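N-acetyltransferase domain-containing protein (Pyrococcus horikoshii, PDB 1WWZ) probably transfers acyl groups from acetyl-coenzyme A, which it binds, as a member of the GNAT family of acetyltransferases. Local coordinates at residues 11-14 with 15-18; 46-49 with 50-54; 76-79 with 80-83. All coordinates share one frame; numbering follows the deposited sequence.

Interaction 1: 11-14 with 15-18; sequences KLDK and KALN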
ATOM      1  N   LYS A  11      11.436 -13.760  13.379  1.00 30.88           N
ATOM      2  CA  LYS A  11      12.745 -14.127  13.882  1.00 31.68           C
ATOM      3  C   LYS A  11      13.743 -14.397  12.767  1.00 30.83           C
ATOM      4  O   LYS A  11      13.379 -14.865  11.686  1.00 30.23           O
ATOM      5  CB  LYS A  11      12.618 -15.355  14.779  1.00 34.48           C
ATOM      6  CG  LYS A  11      12.155 -16.615  14.060  1.00 36.58           C
ATOM      7  CD  LYS A  11      11.884 -17.747  15.047  1.00 39.91           C
ATOM      8  CE  LYS A  11      12.924 -17.760  16.162  1.00 40.82           C
ATOM      9  NZ  LYS A  11      12.925 -19.034  16.922  1.00 42.93           N
ATOM     10  N   LEU A  12      15.008 -14.096  13.041  1.00 30.67           N
ATOM     11  CA  LEU A  12      16.066 -14.306  12.063  1.00 31.50           C
ATOM     12  C   LEU A  12      16.870 -15.565  12.374  1.00 32.18           C
ATOM     13  O   LEU A  12      18.017 -15.490  12.822  1.00 30.91           O
ATOM     14  CB  LEU A  12      17.005 -13.094  12.017  1.00 30.48           C
ATOM     15  CG  LEU A  12      18.097 -13.169  10.948  1.00 31.32           C
ATOM     16  CD1 LEU A  12      17.456 -13.172   9.578  1.00 31.43           C
ATOM     17  CD2 LEU A  12      19.049 -11.997  11.076  1.00 30.62           C
ATOM     18  N   ASP A  13      16.264 -16.724  12.142  1.00 33.99           N
ATOM     19  CA  ASP A  13      16.949 -17.986  12.383  1.00 35.28           C
ATOM     20  C   ASP A  13      17.834 -18.300  11.176  1.00 35.38           C
ATOM     21  O   ASP A  13      17.662 -17.715  10.109  1.00 33.69           O
ATOM     22  CB  ASP A  13      15.930 -19.115  12.606  1.00 38.02           C
ATOM     23  CG  ASP A  13      14.949 -19.259  11.456  1.00 39.98           C
ATOM     24  OD1 ASP A  13      15.402 -19.248  10.297  1.00 42.32           O
ATOM     25  OD2 ASP A  13      13.730 -19.397  11.709  1.00 42.69           O
ATOM     26  N   LYS A  14      18.780 -19.218  11.353  1.00 35.86           N
ATOM     27  CA  LYS A  14      19.686 -19.602  10.275  1.00 36.27           C
ATOM     28  C   LYS A  14      18.929 -19.910   8.981  1.00 35.41           C
ATOM     29  O   LYS A  14      19.427 -19.666   7.881  1.00 35.09           O
ATOM     30  CB  LYS A  14      20.519 -20.818  10.694  1.00 37.61           C
ATOM     31  CG  LYS A  14      21.461 -20.541  11.857  1.00 39.59           C
ATOM     32  CD  LYS A  14      22.292 -21.764  12.219  1.00 41.31           C
ATOM     33  CE  LYS A  14      23.252 -21.465  13.371  1.00 42.75           C
ATOM     34  NZ  LYS A  14      24.071 -22.654  13.763  1.00 43.45           N
ATOM     35  N   LYS A  15      17.722 -20.445   9.119  1.00 35.46           N
ATOM     36  CA  LYS A  15      16.898 -20.780   7.963  1.00 35.19           C
ATOM     37  C   LYS A  15      16.402 -19.523   7.245  1.00 34.04           C
ATOM     38  O   LYS A  15      16.567 -19.377   6.033  1.00 34.65           O
ATOM     39  CB  LYS A  15      15.708 -21.638   8.407  1.00 37.40           C
ATOM     40  CG  LYS A  15      14.643 -21.840   7.338  1.00 38.60           C
ATOM     41  CD  LYS A  15      13.528 -22.740   7.843  1.00 42.17           C
ATOM     42  CE  LYS A  15      12.340 -22.747   6.891  1.00 42.52           C
ATOM     43  NZ  LYS A  15      11.098 -22.266   7.568  1.00 44.24           N
ATOM     44  N   ALA A  16      15.792 -18.619   8.004  1.00 32.20           N
ATOM     45  CA  ALA A  16      15.268 -17.379   7.448  1.00 30.63           C
ATOM     46  C   ALA A  16      16.395 -16.554   6.836  1.00 28.44           C
ATOM     47  O   ALA A  16      16.257 -16.009   5.743  1.00 28.11           O
ATOM     48  CB  ALA A  16      14.565 -16.574   8.536  1.00 30.17           C
ATOM     49  N   LEU A  17      17.511 -16.473   7.552  1.00 27.93           N
ATOM     50  CA  LEU A  17      18.662 -15.715   7.088  1.00 26.42           C
ATOM     51  C   LEU A  17      19.129 -16.247   5.743  1.00 26.52           C
ATOM     52  O   LEU A  17      19.461 -15.479   4.841  1.00 24.97           O
ATOM     53  CB  LEU A  17      19.797 -15.806   8.112  1.00 25.81           C
ATOM     54  CG  LEU A  17      21.101 -15.092   7.757  1.00 26.84           C
ATOM     55  CD1 LEU A  17      20.838 -13.606   7.530  1.00 25.40           C
ATOM     56  CD2 LEU A  17      22.105 -15.293   8.877  1.00 26.10           C
ATOM     57  N   ASN A  18      19.144 -17.569   5.613  1.00 27.90           N
ATOM     58  CA  ASN A  18      19.570 -18.211   4.376  1.00 29.97           C
ATOM     59  C   ASN A  18      18.666 -17.790   3.219  1.00 29.00           C
ATOM     60  O   ASN A  18      19.144 -17.481   2.127  1.00 28.68           O
ATOM     61  CB  ASN A  18      19.535 -19.731   4.536  1.00 33.19           C
ATOM     62  CG  ASN A  18      20.433 -20.441   3.545  1.00 36.63           C
ATOM     63  OD1 ASN A  18      21.658 -20.349   3.627  1.00 39.44           O
ATOM     64  ND2 ASN A  18      19.829 -21.148   2.598  1.00 39.66           N
TER
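D13 is the N-cap of helix 14-27, its side chain accepting from A16 N, while L12, just before the cap, and L17, in the first turn, make a hydrophobic staple; together they fasten the start of the first helix of the GNAT fold, which the chain enters from a loop after strand 5-8. The carboxylate of D13 bends back over the first turn: chi1 of 56° places CG between the backbone N and the carbonyl carbon, a crowded position that aims OD1 at the first-turn N-H groups. There OD1 accepts from A16 N, almost straight at 169°; the modelled separation of 2.4 Å is too short to be trusted as a length, although the capping contact itself is clear. The same oxygen lies 2.9 Å from K15 N and 3.1 Å from K15 CB. Because the third helical residue is an alanine, its side chain has no acceptor to return a bond to the cap backbone. D13 also serves the helix through its main chain: its carbonyl O takes L17 N at 2.8 Å. One residue on, K14 O receives N18 N at 3.1 Å. The negative cap at the helix start would probably be favoured by the helix dipole and by the lysines next to it; K15 NZ nevertheless stays 5.7 Å from D13 OD2, not in contact. On the apolar side, L12 CD1 lies 3.8 Å from both CA and CB of L17, while the two leucine side chains cross obliquely. L12 also packs on W50 and L17 on R43 and I46, carrying the staple on to helix 38-53. The A16 methyl lies against the preceding loop, its CB 3.8 Å from K11 O.

Interaction 2: 46-49 with 50-54; sequences IKWC and WKKAS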
ATOM      1  N   ILE A  46      22.659  -8.092   6.239  1.00 16.27           N
ATOM      2  CA  ILE A  46      21.325  -8.477   6.689  1.00 15.72           C
ATOM      3  C   ILE A  46      21.272  -8.641   8.209  1.00 15.72           C
ATOM      4  O   ILE A  46      20.301  -8.235   8.847  1.00 15.18           O
ATOM      5  CB  ILE A  46      20.861  -9.775   5.980  1.00 15.46           C
ATOM      6  CG1 ILE A  46      20.698  -9.497   4.482  1.00 16.90           C
ATOM      7  CG2 ILE A  46      19.541 -10.262   6.566  1.00 15.61           C
ATOM      8  CD1 ILE A  46      20.354 -10.715   3.646  1.00 16.69           C
ATOM      9  N   LYS A  47      22.315  -9.220   8.796  1.00 15.62           N
ATOM     10  CA  LYS A  47      22.353  -9.384  10.251  1.00 16.74           C
ATOM     11  C   LYS A  47      22.383  -8.010  10.918  1.00 16.15           C
ATOM     12  O   LYS A  47      21.707  -7.777  11.924  1.00 15.55           O
ATOM     13  CB  LYS A  47      23.583 -10.190  10.667  1.00 19.15           C
ATOM     14  CG  LYS A  47      23.544 -11.642  10.228  1.00 21.58           C
ATOM     15  CD  LYS A  47      24.836 -12.367  10.586  1.00 23.80           C
ATOM     16  CE  LYS A  47      25.065 -12.397  12.085  1.00 28.24           C
ATOM     17  NZ  LYS A  47      26.346 -13.085  12.425  1.00 31.44           N
ATOM     18  N   TRP A  48      23.164  -7.099  10.350  1.00 14.99           N
ATOM     19  CA  TRP A  48      23.264  -5.745  10.882  1.00 15.75           C
ATOM     20  C   TRP A  48      21.905  -5.045  10.802  1.00 16.48           C
ATOM     21  O   TRP A  48      21.500  -4.354  11.742  1.00 15.79           O
ATOM     22  CB  TRP A  48      24.296  -4.936  10.093  1.00 16.17           C
ATOM     23  CG  TRP A  48      24.528  -3.557  10.643  1.00 14.39           C
ATOM     24  CD1 TRP A  48      25.383  -3.203  11.651  1.00 15.58           C
ATOM     25  CD2 TRP A  48      23.867  -2.355  10.235  1.00 15.57           C
ATOM     26  NE1 TRP A  48      25.295  -1.848  11.893  1.00 15.79           N
ATOM     27  CE2 TRP A  48      24.375  -1.304  11.036  1.00 16.31           C
ATOM     28  CE3 TRP A  48      22.898  -2.061   9.267  1.00 16.57           C
ATOM     29  CZ2 TRP A  48      23.938   0.019  10.904  1.00 18.17           C
ATOM     30  CZ3 TRP A  48      22.462  -0.741   9.133  1.00 18.19           C
ATOM     31  CH2 TRP A  48      22.988   0.282   9.948  1.00 18.84           C
ATOM     32  N   CYS A  49      21.207  -5.221   9.681  1.00 15.45           N
ATOM     33  CA  CYS A  49      19.891  -4.604   9.506  1.00 17.05           C
ATOM     34  C   CYS A  49      18.899  -5.134  10.536  1.00 17.46           C
ATOM     35  O   CYS A  49      18.087  -4.386  11.078  1.00 15.90           O
ATOM     36  CB  CYS A  49      19.344  -4.876   8.106  1.00 16.48           C
ATOM     37  SG  CYS A  49      20.119  -3.918   6.787  1.00 17.81           S
ATOM     38  N   TRP A  50      18.969  -6.437  10.792  1.00 17.25           N
ATOM     39  CA  TRP A  50      18.084  -7.073  11.760  1.00 18.62           C
ATOM     40  C   TRP A  50      18.333  -6.541  13.165  1.00 18.88           C
ATOM     41  O   TRP A  50      17.395  -6.212  13.888  1.00 20.30           O
ATOM     42  CB  TRP A  50      18.284  -8.592  11.738  1.00 18.14           C
ATOM     43  CG  TRP A  50      17.493  -9.321  12.789  1.00 18.76           C
ATOM     44  CD1 TRP A  50      17.971  -9.854  13.951  1.00 18.14           C
ATOM     45  CD2 TRP A  50      16.082  -9.578  12.778  1.00 19.39           C
ATOM     46  NE1 TRP A  50      16.946 -10.428  14.667  1.00 18.86           N
ATOM     47  CE2 TRP A  50      15.776 -10.275  13.968  1.00 20.62           C
ATOM     48  CE3 TRP A  50      15.047  -9.290  11.878  1.00 21.29           C
ATOM     49  CZ2 TRP A  50      14.476 -10.686  14.284  1.00 19.30           C
ATOM     50  CZ3 TRP A  50      13.750  -9.701  12.193  1.00 20.75           C
ATOM     51  CH2 TRP A  50      13.480 -10.394  13.388  1.00 20.64           C
ATOM     52  N   LYS A  51      19.599  -6.443  13.553  1.00 19.80           N
ATOM     53  CA  LYS A  51      19.921  -5.956  14.883  1.00 21.13           C
ATOM     54  C   LYS A  51      19.484  -4.507  15.064  1.00 21.37           C
ATOM     55  O   LYS A  51      18.988  -4.123  16.121  1.00 20.50           O
ATOM     56  CB  LYS A  51      21.424  -6.093  15.144  1.00 23.36           C
ATOM     57  CG  LYS A  51      21.822  -5.769  16.571  1.00 29.29           C
ATOM     58  CD  LYS A  51      23.286  -6.078  16.813  1.00 33.19           C
ATOM     59  CE  LYS A  51      23.713  -5.656  18.211  1.00 35.36           C
ATOM     60  NZ  LYS A  51      25.198  -5.672  18.349  1.00 37.80           N
ATOM     61  N   LYS A  52      19.639  -3.716  14.010  1.00 20.68           N
ATOM     62  CA  LYS A  52      19.293  -2.303  14.051  1.00 21.29           C
ATOM     63  C   LYS A  52      17.806  -1.991  13.908  1.00 20.29           C
ATOM     64  O   LYS A  52      17.306  -1.053  14.539  1.00 19.89           O
ATOM     65  CB  LYS A  52      20.053  -1.566  12.946  1.00 24.07           C
ATOM     66  CG  LYS A  52      20.345  -0.110  13.250  1.00 29.38           C
ATOM     67  CD  LYS A  52      21.324   0.010  14.408  1.00 31.70           C
ATOM     68  CE  LYS A  52      22.591  -0.794  14.138  1.00 35.14           C
ATOM     69  NZ  LYS A  52      22.787  -1.920  15.102  1.00 37.36           N
ATOM     70  N   ALA A  53      17.094  -2.769  13.097  1.00 19.50           N
ATOM     71  CA  ALA A  53      15.678  -2.490  12.859  1.00 18.97           C
ATOM     72  C   ALA A  53      14.767  -3.699  12.636  1.00 20.68           C
ATOM     73  O   ALA A  53      13.934  -3.697  11.724  1.00 19.52           O
ATOM     74  CB  ALA A  53      15.559  -1.530  11.671  1.00 19.85           C
ATOM     75  N   SER A  54      14.904  -4.718  13.475  1.00 21.14           N
ATOM     76  CA  SER A  54      14.079  -5.913  13.346  1.00 23.09           C
ATOM     77  C   SER A  54      12.587  -5.584  13.366  1.00 23.26           C
ATOM     78  O   SER A  54      11.792  -6.227  12.680  1.00 24.02           O
ATOM     79  CB  SER A  54      14.404  -6.895  14.473  1.00 23.37           C
ATOM     80  OG  SER A  54      14.298  -6.266  15.737  1.00 25.19           O
TER
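K52 doubles back over W48, one helical turn before it. Its CB sits 3.4 Å from W48 O, the carbonyl that also receives K52 N at 3.0 Å. From there the chain bends at chi2 (67°) and again at chi3 (54°), which lays the aliphatic part across the indole instead of sending it outward: CG lies over one face, and CE comes 3.6 Å from both W48 CE2 and W48 CZ2, displaced toward the rim. NZ ends 4.5 Å from the centroid of the five-membered ring, 27° off its normal, an off-centre cation-pi contact. This i to i+4 pair lies on helix 38-53, the helix of the GNAT fold that leads into strand 57-62. W48 meets H89 edge-to-face, and K52 touches D73 on strand 65-78. On another flank of the helix W50 repeats the spacing with S54, whose CB stands 3.4 Å above the centre of the ring; that indole also packs on L9. The backbone ladder continues to A53 N, which reaches C49 O at 2.8 Å. The C49 side chain packs against V71, about 8 Å from the bound acetyl-coenzyme A.

Interaction 3: 76-79 with 80-83; sequences WFSK and YEGR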
ATOM      1  N   TRP A  76      16.117   6.162  13.037  1.00 17.89           N
ATOM      2  CA  TRP A  76      17.381   6.460  12.379  1.00 17.91           C
ATOM      3  C   TRP A  76      17.793   7.922  12.501  1.00 18.06           C
ATOM      4  O   TRP A  76      17.037   8.828  12.153  1.00 21.31           O
ATOM      5  CB  TRP A  76      17.298   6.088  10.897  1.00 16.86           C
ATOM      6  CG  TRP A  76      18.616   6.157  10.214  1.00 17.55           C
ATOM      7  CD1 TRP A  76      19.024   7.084   9.297  1.00 17.18           C
ATOM      8  CD2 TRP A  76      19.723   5.269  10.410  1.00 16.68           C
ATOM      9  NE1 TRP A  76      20.319   6.828   8.910  1.00 17.82           N
ATOM     10  CE2 TRP A  76      20.771   5.720   9.579  1.00 18.83           C
ATOM     11  CE3 TRP A  76      19.931   4.137  11.210  1.00 19.34           C
ATOM     12  CZ2 TRP A  76      22.014   5.074   9.521  1.00 19.57           C
ATOM     13  CZ3 TRP A  76      21.169   3.496  11.154  1.00 18.72           C
ATOM     14  CH2 TRP A  76      22.190   3.971  10.315  1.00 18.14           C
ATOM     15  N   PHE A  77      19.001   8.165  12.989  1.00 16.52           N
ATOM     16  CA  PHE A  77      19.433   9.540  13.105  1.00 17.01           C
ATOM     17  C   PHE A  77      20.148   9.973  11.835  1.00 16.50           C
ATOM     18  O   PHE A  77      21.059   9.299  11.357  1.00 16.88           O
ATOM     19  CB  PHE A  77      20.357   9.742  14.298  1.00 18.92           C
ATOM     20  CG  PHE A  77      20.574  11.184  14.628  1.00 21.65           C
ATOM     21  CD1 PHE A  77      19.694  11.857  15.469  1.00 23.80           C
ATOM     22  CD2 PHE A  77      21.606  11.895  14.029  1.00 23.80           C
ATOM     23  CE1 PHE A  77      19.838  13.221  15.702  1.00 24.80           C
ATOM     24  CE2 PHE A  77      21.755  13.263  14.257  1.00 25.07           C
ATOM     25  CZ  PHE A  77      20.869  13.922  15.094  1.00 23.60           C
ATOM     26  N   SER A  78      19.719  11.102  11.285  1.00 15.50           N
ATOM     27  CA  SER A  78      20.326  11.631  10.070  1.00 16.72           C
ATOM     28  C   SER A  78      21.063  12.928  10.362  1.00 17.01           C
ATOM     29  O   SER A  78      20.471  13.892  10.842  1.00 18.43           O
ATOM     30  CB  SER A  78      19.257  11.891   9.010  1.00 16.25           C
ATOM     31  OG  SER A  78      19.804  12.652   7.943  1.00 16.93           O
ATOM     32  N   LYS A  79      22.357  12.944  10.062  1.00 18.20           N
ATOM     33  CA  LYS A  79      23.177  14.129  10.281  1.00 20.27           C
ATOM     34  C   LYS A  79      22.744  15.228   9.321  1.00 21.45           C
ATOM     35  O   LYS A  79      22.945  16.410   9.587  1.00 21.02           O
ATOM     36  CB  LYS A  79      24.654  13.795  10.059  1.00 23.15           C
ATOM     37  CG  LYS A  79      25.167  12.656  10.936  1.00 25.30           C
ATOM     38  CD  LYS A  79      26.634  12.344  10.652  1.00 28.87           C
ATOM     39  CE  LYS A  79      27.537  13.501  11.046  1.00 29.09           C
ATOM     40  NZ  LYS A  79      27.454  13.755  12.507  1.00 28.12           N
ATOM     41  N   TYR A  80      22.137  14.830   8.206  1.00 21.13           N
ATOM     42  CA  TYR A  80      21.676  15.787   7.208  1.00 22.77           C
ATOM     43  C   TYR A  80      20.395  16.486   7.659  1.00 23.61           C
ATOM     44  O   TYR A  80      20.225  17.683   7.435  1.00 24.02           O
ATOM     45  CB  TYR A  80      21.458  15.067   5.878  1.00 22.66           C
ATOM     46  CG  TYR A  80      22.699  14.364   5.393  1.00 24.40           C
ATOM     47  CD1 TYR A  80      23.754  15.078   4.823  1.00 23.94           C
ATOM     48  CD2 TYR A  80      22.840  12.986   5.546  1.00 24.17           C
ATOM     49  CE1 TYR A  80      24.921  14.433   4.415  1.00 26.87           C
ATOM     50  CE2 TYR A  80      23.994  12.334   5.145  1.00 26.82           C
ATOM     51  CZ  TYR A  80      25.031  13.059   4.581  1.00 26.46           C
ATOM     52  OH  TYR A  80      26.172  12.406   4.183  1.00 30.04           O
ATOM     53  N   GLU A  81      19.499  15.743   8.303  1.00 22.79           N
ATOM     54  CA  GLU A  81      18.248  16.315   8.794  1.00 24.00           C
ATOM     55  C   GLU A  81      18.445  16.786  10.233  1.00 24.65           C
ATOM     56  O   GLU A  81      17.586  17.456  10.808  1.00 25.20           O
ATOM     57  CB  GLU A  81      17.123  15.278   8.749  1.00 23.32           C
ATOM     58  CG  GLU A  81      16.855  14.694   7.371  1.00 23.93           C
ATOM     59  CD  GLU A  81      16.511  15.752   6.340  1.00 25.65           C
ATOM     60  OE1 GLU A  81      15.629  16.589   6.617  1.00 26.11           O
ATOM     61  OE2 GLU A  81      17.118  15.744   5.251  1.00 25.49           O
ATOM     62  N   GLY A  82      19.582  16.413  10.812  1.00 24.98           N
ATOM     63  CA  GLY A  82      19.893  16.804  12.175  1.00 24.08           C
ATOM     64  C   GLY A  82      18.933  16.283  13.227  1.00 24.69           C
ATOM     65  O   GLY A  82      18.798  16.887  14.291  1.00 25.52           O
ATOM     66  N   ARG A  83      18.271  15.162  12.948  1.00 23.19           N
ATOM     67  CA  ARG A  83      17.321  14.595  13.897  1.00 22.12           C
ATOM     68  C   ARG A  83      16.933  13.168  13.523  1.00 21.79           C
ATOM     69  O   ARG A  83      17.354  12.651  12.490  1.00 21.17           O
ATOM     70  CB  ARG A  83      16.067  15.469  13.957  1.00 24.75           C
ATOM     71  CG  ARG A  83      15.353  15.594  12.623  1.00 24.63           C
ATOM     72  CD  ARG A  83      14.390  16.769  12.613  1.00 26.73           C
ATOM     73  NE  ARG A  83      13.744  16.914  11.309  1.00 26.89           N
ATOM     74  CZ  ARG A  83      12.666  16.235  10.935  1.00 26.91           C
ATOM     75  NH1 ARG A  83      12.114  15.372  11.771  1.00 26.83           N
ATOM     76  NH2 ARG A  83      12.138  16.414   9.731  1.00 27.34           N
TER
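S78 N donates to R83 O at 3.1 Å in an almost straight bond (177°), and S78 OG accepts from E81 N at 3.1 Å. The hydroxyl has a further bond to E122 OE1 and a weak one from Y80 N. S78 lies with OG anti to its own N (chi1 168°), the rotation that turns the oxygen over the chain reversal. Its carbonyl O gathers three weak bonds, from E81 N, G82 N (2.7 Å) and R83 N. G82 and R83 both sit opposite S78, a G1 beta bulge, with G82 at positive phi, at the turn of the hairpin joining strands 65-78 and 83-93. Replacing S78 by an alanine would probably cost E81 N its straighter bond, leaving the weak one to S78 O, and take the hydroxyl from E122 OE1, holding the turn less firmly. The charged ends reach elsewhere: E81 makes salt bridges to R152 and R156, and R83 one to D119. The F77 ring has R83 O over one face, 3.9 Å above the plane, with CE1 3.4 Å from R83 CA. S78 OG also meets the Y80 ring edge.

How the interactions relate
Interactions 1 and 3 lie on the surface, one at a helix start and the other at a hairpin turn; interaction 2, in the last turns of helix 38-53, is partly buried. The first two are linked through packing: the leucines of interaction 1 rest on helix 38-53, and K11 CA lies 3.8 Å from W50 CH2, so helices 14-27 and 38-53 pack together. Interaction 2 meets interaction 3 where W48 CH2 approaches W76 CH2 at 3.8 Å, joining helix 38-53 to the sheet; 1 and 3 stay about 16 Å apart at their nearest atoms. The chemistry follows the place: side-chain oxygens accept backbone N-H groups at the helix start and hairpin turn, whereas lysine and aromatic surfaces dominate in residues 46-54.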